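Local structure of folylpolyglutamate synthase protein FOLC (Mycobacterium tuberculosis, 2VOS) at residues Leu33-Trp38 with Met149-Val154; Arg125-Leu130 with Thr156-Ala161. The protein probably adds L-glutamate to dihydropteroate and to tetrahydrofolate in ATP-driven ligations, giving dihydrofolate and folylpolyglutamates, with magnesium as cofactor. All blocks are in the same frame, centred on the assembly; numbering follows the deposited sequence.

Contact 1 of 2, residues Leu33-Trp38 with Met149-Val154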
ATOM      1  N   LEU A  33      22.138 -10.191   0.279  1.00 41.86           N
ATOM      2  CA  LEU A  33      23.024  -9.051   0.504  1.00 43.05           C
ATOM      3  C   LEU A  33      22.271  -7.864   1.058  1.00 43.95           C
ATOM      4  O   LEU A  33      22.735  -7.243   2.012  1.00 44.57           O
ATOM      5  CB  LEU A  33      23.718  -8.563  -0.783  1.00 42.37           C
ATOM      6  CG  LEU A  33      24.743  -9.501  -1.402  1.00 45.09           C
ATOM      7  CD1 LEU A  33      25.276  -8.804  -2.666  1.00 44.03           C
ATOM      8  CD2 LEU A  33      25.837  -9.819  -0.405  1.00 44.52           C
ATOM      9  N   LEU A  34      21.157  -7.495   0.403  1.00 44.07           N
ATOM     10  CA  LEU A  34      20.423  -6.297   0.776  1.00 43.74           C
ATOM     11  C   LEU A  34      19.956  -6.471   2.222  1.00 44.41           C
ATOM     12  O   LEU A  34      19.928  -5.496   2.965  1.00 45.09           O
ATOM     13  CB  LEU A  34      19.217  -6.026  -0.164  1.00 42.59           C
ATOM     14  CG  LEU A  34      19.566  -5.614  -1.597  1.00 44.57           C
ATOM     15  CD1 LEU A  34      18.300  -5.416  -2.400  1.00 44.47           C
ATOM     16  CD2 LEU A  34      20.271  -4.289  -1.487  1.00 44.97           C
ATOM     17  N   ASP A  35      19.593  -7.694   2.626  1.00 44.76           N
ATOM     18  CA  ASP A  35      19.085  -7.906   3.977  1.00 46.62           C
ATOM     19  C   ASP A  35      20.150  -7.729   5.029  1.00 47.73           C
ATOM     20  O   ASP A  35      19.825  -7.663   6.229  1.00 47.14           O
ATOM     21  CB  ASP A  35      18.375  -9.256   4.118  1.00 46.88           C
ATOM     22  CG  ASP A  35      17.040  -9.289   3.365  1.00 50.53           C
ATOM     23  OD1 ASP A  35      16.597  -8.256   2.873  1.00 51.64           O
ATOM     24  OD2 ASP A  35      16.413 -10.345   3.267  1.00 55.06           O
ATOM     25  N   GLN A  36      21.424  -7.667   4.605  1.00 48.12           N
ATOM     26  CA  GLN A  36      22.510  -7.524   5.577  1.00 49.31           C
ATOM     27  C   GLN A  36      22.731  -6.062   5.896  1.00 50.99           C
ATOM     28  O   GLN A  36      23.521  -5.736   6.760  1.00 51.64           O
ATOM     29  CB  GLN A  36      23.793  -8.161   5.095  1.00 47.74           C
ATOM     30  CG  GLN A  36      23.715  -9.665   5.177  1.00 48.21           C
ATOM     31  CD  GLN A  36      24.883 -10.343   4.486  1.00 51.46           C
ATOM     32  OE1 GLN A  36      26.005 -10.319   4.987  1.00 56.39           O
ATOM     33  NE2 GLN A  36      24.627 -10.962   3.340  1.00 49.78           N
ATOM     34  N   ARG A  37      22.022  -5.190   5.184  1.00 52.82           N
ATOM     35  CA  ARG A  37      22.206  -3.764   5.359  1.00 54.77           C
ATOM     36  C   ARG A  37      21.490  -3.303   6.627  1.00 57.01           C
ATOM     37  O   ARG A  37      22.040  -2.551   7.425  1.00 56.76           O
ATOM     38  CB  ARG A  37      21.654  -3.015   4.152  1.00 53.76           C
ATOM     39  CG  ARG A  37      22.585  -3.109   2.958  1.00 50.95           C
ATOM     40  CD  ARG A  37      22.176  -2.316   1.729  1.00 47.54           C
ATOM     41  NE  ARG A  37      23.227  -2.488   0.708  1.00 46.44           N
ATOM     42  CZ  ARG A  37      24.294  -1.697   0.600  1.00 46.17           C
ATOM     43  NH1 ARG A  37      24.406  -0.613   1.370  1.00 47.76           N
ATOM     44  NH2 ARG A  37      25.231  -1.942  -0.299  1.00 46.54           N
ATOM     45  N   TRP A  38      20.278  -3.823   6.798  1.00 58.77           N
ATOM     46  CA  TRP A  38      19.198  -3.116   7.466  1.00 59.72           C
ATOM     47  C   TRP A  38      18.948  -1.713   6.855  1.00 59.65           C
ATOM     48  O   TRP A  38      18.347  -1.599   5.767  1.00 54.87           O
ATOM     49  CB  TRP A  38      19.303  -3.141   8.993  1.00 61.37           C
ATOM     50  CG  TRP A  38      20.568  -2.624   9.610  1.00 65.62           C
ATOM     51  CD1 TRP A  38      20.857  -1.319   9.920  1.00 68.41           C
ATOM     52  CD2 TRP A  38      21.696  -3.404  10.044  1.00 70.44           C
ATOM     53  NE1 TRP A  38      22.102  -1.239  10.496  1.00 72.19           N
ATOM     54  CE2 TRP A  38      22.637  -2.502  10.597  1.00 72.94           C
ATOM     55  CE3 TRP A  38      21.996  -4.778  10.033  1.00 72.81           C
ATOM     56  CZ2 TRP A  38      23.872  -2.928  11.135  1.00 74.98           C
ATOM     57  CZ3 TRP A  38      23.224  -5.206  10.560  1.00 75.36           C
ATOM     58  CH2 TRP A  38      24.148  -4.281  11.102  1.00 76.23           C
HETATM   59  N   MSE A 149      24.376   2.492   3.046  1.00 46.07           N
HETATM   60  CA  MSE A 149      23.046   2.824   2.522  1.00 45.01           C
HETATM   61  C   MSE A 149      22.088   1.767   3.029  1.00 44.42           C
HETATM   62  O   MSE A 149      22.484   0.622   3.168  1.00 45.93           O
HETATM   63  CB  MSE A 149      23.051   2.815   0.989  1.00 43.99           C
HETATM   64  CG  MSE A 149      24.015   3.797   0.383  1.00 44.15           C
HETATM   65 SE   MSE A 149      23.634   4.165  -1.506  1.00 47.04          SE
HETATM   66  CE  MSE A 149      21.993   5.180  -1.170  1.00 49.81           C
ATOM     67  N   SER A 150      20.840   2.126   3.296  1.00 43.62           N
ATOM     68  CA  SER A 150      19.855   1.152   3.749  1.00 43.09           C
ATOM     69  C   SER A 150      19.321   0.380   2.567  1.00 44.13           C
ATOM     70  O   SER A 150      19.470   0.791   1.402  1.00 43.76           O
ATOM     71  CB  SER A 150      18.683   1.842   4.406  1.00 42.51           C
ATOM     72  OG  SER A 150      17.942   2.592   3.461  1.00 41.26           O
ATOM     73  N   LYS A 151      18.684  -0.738   2.862  1.00 43.39           N
ATOM     74  CA  LYS A 151      18.050  -1.506   1.816  1.00 43.01           C
ATOM     75  C   LYS A 151      16.972  -0.689   1.075  1.00 42.89           C
ATOM     76  O   LYS A 151      16.884  -0.737  -0.156  1.00 41.68           O
ATOM     77  CB  LYS A 151      17.438  -2.755   2.430  1.00 43.70           C
ATOM     78  CG  LYS A 151      16.588  -3.476   1.429  1.00 44.01           C
ATOM     79  CD  LYS A 151      16.132  -4.838   1.964  1.00 48.59           C
ATOM     80  CE  LYS A 151      15.485  -5.624   0.746  1.00 51.22           C
ATOM     81  NZ  LYS A 151      14.920  -7.002   1.185  1.00 52.14           N
ATOM     82  N   PHE A 152      16.154   0.083   1.799  1.00 42.82           N
ATOM     83  CA  PHE A 152      15.182   0.907   1.129  1.00 43.64           C
ATOM     84  C   PHE A 152      15.833   1.946   0.183  1.00 44.52           C
ATOM     85  O   PHE A 152      15.355   2.181  -0.966  1.00 45.64           O
ATOM     86  CB  PHE A 152      14.178   1.578   2.110  1.00 43.58           C
ATOM     87  CG  PHE A 152      13.013   2.243   1.366  1.00 47.02           C
ATOM     88  CD1 PHE A 152      12.126   1.455   0.606  1.00 46.67           C
ATOM     89  CD2 PHE A 152      12.857   3.636   1.356  1.00 43.02           C
ATOM     90  CE1 PHE A 152      11.064   2.024  -0.109  1.00 46.58           C
ATOM     91  CE2 PHE A 152      11.815   4.217   0.647  1.00 46.58           C
ATOM     92  CZ  PHE A 152      10.909   3.425  -0.100  1.00 46.56           C
ATOM     93  N   GLU A 153      16.912   2.585   0.627  1.00 44.28           N
ATOM     94  CA  GLU A 153      17.617   3.524  -0.254  1.00 42.89           C
ATOM     95  C   GLU A 153      18.066   2.853  -1.566  1.00 42.59           C
ATOM     96  O   GLU A 153      17.866   3.381  -2.648  1.00 42.11           O
ATOM     97  CB  GLU A 153      18.804   4.127   0.490  1.00 42.32           C
ATOM     98  CG  GLU A 153      18.356   5.202   1.447  1.00 40.46           C
ATOM     99  CD  GLU A 153      19.485   5.662   2.391  1.00 46.63           C
ATOM    100  OE1 GLU A 153      20.591   5.101   2.365  1.00 42.89           O
ATOM    101  OE2 GLU A 153      19.261   6.599   3.166  1.00 47.13           O
ATOM    102  N   VAL A 154      18.648   1.675  -1.461  1.00 42.94           N
ATOM    103  CA  VAL A 154      19.076   0.941  -2.633  1.00 43.03           C
ATOM    104  C   VAL A 154      17.886   0.526  -3.525  1.00 43.55           C
ATOM    105  O   VAL A 154      17.962   0.686  -4.755  1.00 44.04           O
ATOM    106  CB  VAL A 154      19.948  -0.273  -2.247  1.00 41.79           C
ATOM    107  CG1 VAL A 154      20.336  -1.033  -3.508  1.00 43.64           C
ATOM    108  CG2 VAL A 154      21.211   0.214  -1.490  1.00 44.12           C
TER
HETATM  109  O   HOH W   1      15.597  -0.422   4.749  1.00 41.95           O

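Contact 2 of 2, residues Arg125-Leu130 with Thr156-Ala161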
ATOM      1  N   ARG A 125      22.904  -4.946 -10.097  1.00 42.24           N
ATOM      2  CA  ARG A 125      24.282  -5.054 -10.542  1.00 43.31           C
ATOM      3  C   ARG A 125      24.728  -3.784 -11.227  1.00 44.55           C
ATOM      4  O   ARG A 125      25.862  -3.339 -11.067  1.00 44.90           O
ATOM      5  CB  ARG A 125      24.448  -6.199 -11.528  1.00 43.93           C
ATOM      6  CG  ARG A 125      24.358  -7.630 -10.949  1.00 48.93           C
ATOM      7  CD  ARG A 125      24.929  -8.595 -12.032  1.00 58.48           C
ATOM      8  NE  ARG A 125      25.252  -9.919 -11.507  1.00 65.96           N
ATOM      9  CZ  ARG A 125      26.434 -10.235 -10.981  1.00 69.32           C
ATOM     10  NH1 ARG A 125      27.405  -9.313 -10.912  1.00 69.64           N
ATOM     11  NH2 ARG A 125      26.647 -11.470 -10.521  1.00 70.97           N
ATOM     12  N   GLU A 126      23.857  -3.178 -12.025  1.00 45.25           N
ATOM     13  CA  GLU A 126      24.288  -1.978 -12.743  1.00 46.15           C
ATOM     14  C   GLU A 126      24.541  -0.793 -11.805  1.00 45.32           C
ATOM     15  O   GLU A 126      25.503  -0.058 -12.026  1.00 46.02           O
ATOM     16  CB  GLU A 126      23.338  -1.609 -13.874  1.00 47.38           C
ATOM     17  CG  GLU A 126      22.352  -0.535 -13.546  1.00 52.59           C
ATOM     18  CD  GLU A 126      21.397  -0.282 -14.738  1.00 58.11           C
ATOM     19  OE1 GLU A 126      21.755  -0.645 -15.870  1.00 62.24           O
ATOM     20  OE2 GLU A 126      20.308   0.258 -14.545  1.00 57.42           O
ATOM     21  N   ILE A 127      23.728  -0.606 -10.748  1.00 43.54           N
ATOM     22  CA  ILE A 127      24.040   0.462  -9.800  1.00 42.55           C
ATOM     23  C   ILE A 127      25.045   0.100  -8.692  1.00 42.37           C
ATOM     24  O   ILE A 127      25.643   1.001  -8.088  1.00 42.29           O
ATOM     25  CB  ILE A 127      22.808   1.121  -9.191  1.00 42.90           C
ATOM     26  CG1 ILE A 127      22.121   0.183  -8.210  1.00 42.65           C
ATOM     27  CG2 ILE A 127      21.822   1.621 -10.307  1.00 39.83           C
ATOM     28  CD1 ILE A 127      21.147   0.974  -7.278  1.00 41.82           C
ATOM     29  N   GLU A 128      25.308  -1.185  -8.483  1.00 41.52           N
ATOM     30  CA  GLU A 128      26.079  -1.613  -7.292  1.00 42.57           C
ATOM     31  C   GLU A 128      27.454  -0.908  -7.151  1.00 43.23           C
ATOM     32  O   GLU A 128      27.852  -0.534  -6.030  1.00 44.38           O
ATOM     33  CB  GLU A 128      26.288  -3.140  -7.276  1.00 42.67           C
ATOM     34  CG  GLU A 128      26.941  -3.658  -5.954  1.00 43.18           C
ATOM     35  CD  GLU A 128      27.222  -5.163  -5.995  1.00 41.81           C
ATOM     36  OE1 GLU A 128      27.934  -5.577  -6.910  1.00 42.30           O
ATOM     37  OE2 GLU A 128      26.746  -5.920  -5.116  1.00 44.52           O
ATOM     38  N   PRO A 129      28.222  -0.782  -8.264  1.00 42.99           N
ATOM     39  CA  PRO A 129      29.524  -0.112  -8.016  1.00 42.42           C
ATOM     40  C   PRO A 129      29.352   1.342  -7.430  1.00 42.90           C
ATOM     41  O   PRO A 129      30.197   1.811  -6.659  1.00 41.44           O
ATOM     42  CB  PRO A 129      30.209  -0.087  -9.405  1.00 42.24           C
ATOM     43  CG  PRO A 129      29.467  -1.076 -10.274  1.00 43.87           C
ATOM     44  CD  PRO A 129      28.070  -1.279  -9.654  1.00 42.44           C
ATOM     45  N   LEU A 130      28.262   2.038  -7.786  1.00 42.78           N
ATOM     46  CA  LEU A 130      28.048   3.403  -7.304  1.00 43.49           C
ATOM     47  C   LEU A 130      27.512   3.362  -5.877  1.00 42.96           C
ATOM     48  O   LEU A 130      27.836   4.219  -5.055  1.00 43.48           O
ATOM     49  CB  LEU A 130      27.065   4.169  -8.229  1.00 43.55           C
ATOM     50  CG  LEU A 130      27.518   4.423  -9.690  1.00 45.66           C
ATOM     51  CD1 LEU A 130      29.014   4.798  -9.692  1.00 44.47           C
ATOM     52  CD2 LEU A 130      27.222   3.185 -10.603  1.00 46.72           C
ATOM     53  N   THR A 156      15.131   2.020  -3.798  1.00 41.94           N
ATOM     54  CA  THR A 156      14.556   3.221  -4.377  1.00 41.89           C
ATOM     55  C   THR A 156      15.444   3.653  -5.537  1.00 42.12           C
ATOM     56  O   THR A 156      14.945   4.010  -6.593  1.00 42.00           O
ATOM     57  CB  THR A 156      14.444   4.308  -3.328  1.00 42.77           C
ATOM     58  OG1 THR A 156      13.428   3.901  -2.384  1.00 44.35           O
ATOM     59  CG2 THR A 156      14.046   5.691  -3.971  1.00 41.63           C
ATOM     60  N   ALA A 157      16.763   3.558  -5.364  1.00 40.97           N
ATOM     61  CA  ALA A 157      17.651   3.899  -6.442  1.00 40.26           C
ATOM     62  C   ALA A 157      17.483   2.941  -7.618  1.00 40.74           C
ATOM     63  O   ALA A 157      17.501   3.344  -8.783  1.00 41.92           O
ATOM     64  CB  ALA A 157      19.120   3.899  -5.954  1.00 38.24           C
HETATM   65  N   MSE A 158      17.342   1.664  -7.307  1.00 40.69           N
HETATM   66  CA  MSE A 158      17.034   0.699  -8.356  1.00 41.69           C
HETATM   67  C   MSE A 158      15.786   1.060  -9.148  1.00 41.06           C
HETATM   68  O   MSE A 158      15.778   0.969 -10.390  1.00 40.80           O
HETATM   69  CB  MSE A 158      16.897  -0.721  -7.754  1.00 42.52           C
HETATM   70  CG  MSE A 158      18.229  -1.310  -7.295  1.00 40.71           C
HETATM   71 SE   MSE A 158      17.860  -2.945  -6.249  1.00 44.51          SE
HETATM   72  CE  MSE A 158      16.932  -4.011  -7.564  1.00 44.03           C
ATOM     73  N   ALA A 159      14.696   1.438  -8.463  1.00 40.94           N
ATOM     74  CA  ALA A 159      13.458   1.756  -9.186  1.00 39.75           C
ATOM     75  C   ALA A 159      13.756   2.948 -10.148  1.00 40.48           C
ATOM     76  O   ALA A 159      13.368   2.944 -11.373  1.00 41.08           O
ATOM     77  CB  ALA A 159      12.340   2.112  -8.189  1.00 38.29           C
ATOM     78  N   PHE A 160      14.393   3.987  -9.611  1.00 40.07           N
ATOM     79  CA  PHE A 160      14.638   5.194 -10.398  1.00 40.84           C
ATOM     80  C   PHE A 160      15.536   4.912 -11.599  1.00 40.53           C
ATOM     81  O   PHE A 160      15.310   5.494 -12.667  1.00 40.35           O
ATOM     82  CB  PHE A 160      15.266   6.340  -9.555  1.00 41.10           C
ATOM     83  CG  PHE A 160      14.339   6.920  -8.507  1.00 42.35           C
ATOM     84  CD1 PHE A 160      12.965   7.008  -8.750  1.00 43.44           C
ATOM     85  CD2 PHE A 160      14.830   7.395  -7.297  1.00 42.07           C
ATOM     86  CE1 PHE A 160      12.080   7.521  -7.810  1.00 44.33           C
ATOM     87  CE2 PHE A 160      13.926   7.984  -6.335  1.00 39.39           C
ATOM     88  CZ  PHE A 160      12.556   8.027  -6.601  1.00 42.75           C
ATOM     89  N   ALA A 161      16.568   4.080 -11.403  1.00 41.08           N
ATOM     90  CA  ALA A 161      17.482   3.675 -12.526  1.00 40.99           C
ATOM     91  C   ALA A 161      16.677   2.878 -13.557  1.00 40.85           C
ATOM     92  O   ALA A 161      16.789   3.062 -14.781  1.00 40.58           O
ATOM     93  CB  ALA A 161      18.614   2.803 -11.960  1.00 41.18           C
TER

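Contact 1 of 2, residues Leu33-Trp38 with Met149-Val154
Lys151 starts its chain beside its own carbonyl carbon (chi1 171°) and stays extended to NZ, running beside Asp35 and past Leu34 of helix 23-34 to a salt bridge of 2.7 Å between NZ and Asp35 OD1. Its long methylene chain suits this path: CD and CE touch both Leu34 CB and the carboxylate oxygen. CG of Arg37 points away from its carbonyl carbon (chi1 -76°), and the extended chain carries the guanidinium to Met149, a selenomethionine, whose carbonyl O accepts from NH1 at 2.9 Å, within the guanidinium plane. Val154 CG2 sits over one face of that group, 4.0 Å from Arg37 NE, while Val154 CG1 packs 3.8 Å from Leu34 CD2. Trp38 O takes a nearly straight bond from Lys151 N (3.0 Å, 174°), and a water links the same oxygen to Phe152 N. Ser150, the N-cap of helix 151-165, forms a capping box with Glu153. Arg37 NH2 forms a salt bridge with Asp135, whose carboxylate also accepts from Met149 N, and Lys151 NZ forms a second one with Glu31. Asp135 thus holds the guanidinium in place, and two carboxylates probably favour the charged form of Lys151.

Contact 2 of 2, residues Arg125-Leu130 with Thr156-Ala161
Helix-to-helix packing inside the Mur ligase-type ATP-binding part of the enzyme brings helix 117-140 against helix 151-165, the next helix along the chain. The two short segments have axes 10.1 Å apart at closest approach and directions 123° from one another, so these segments cross steeply, closer to antiparallel than to parallel. No hydrogen bond joins them here; the contact is made mainly by apolar side chains, with Ile127 at its middle. A beta-branched residue suits this place because it sends two arms to different turns of the partner helix. Its chi1 of 71° sets CG1 between the backbone N and the carbonyl carbon, and the chain then extends so that CD1 reaches the earlier turn, 3.8 Å from Ala157 CB and 3.7 Å from Met158 CG. The other branch, CG2, turns to the following turn and meets Ala161 CB at 3.8 Å. Ala157 and Ala161, one helical turn apart, have only methyl groups to offer, and such short side chains let the isoleucine come close to the helix surface. Met158, a selenomethionine, crosses Ile127 at about a right angle; its flexible chain bends at chi3, and it also packs on Tyr120, Thr123 and Tyr124 of helix 117-140. Leu53 of helix 48-56 touches both Ala157 and Leu130, bringing a third helix against the cluster. At the more exposed margin, Glu126 stretches its side chain beyond CG, bringing OE2 to 4.0 Å from Ala161 CB.

How the contacts relate
The two contacts lie with their centres about 12 Å apart, on the same side of the chain's centre, and share helix 151-165: contact 1 holds its N-terminal start, contact 2 its middle. Along the chain the segments alternate, 33-38, 125-130, 149-154, 156-161, so helix 151-165 takes partners from two earlier regions, the end of helix 23-34 and helix 117-140. The two contacts touch where Val154 O lies 4.1 Å from Ile127 CD1, and where Leu33 CD1 lies 4.1 Å from Glu128 OE2. Helix 151-165 is thus held at its start and along its middle by parts of the chain that precede it. Together the contacts join three helices into one packed group, away from the nucleotide and metal sites.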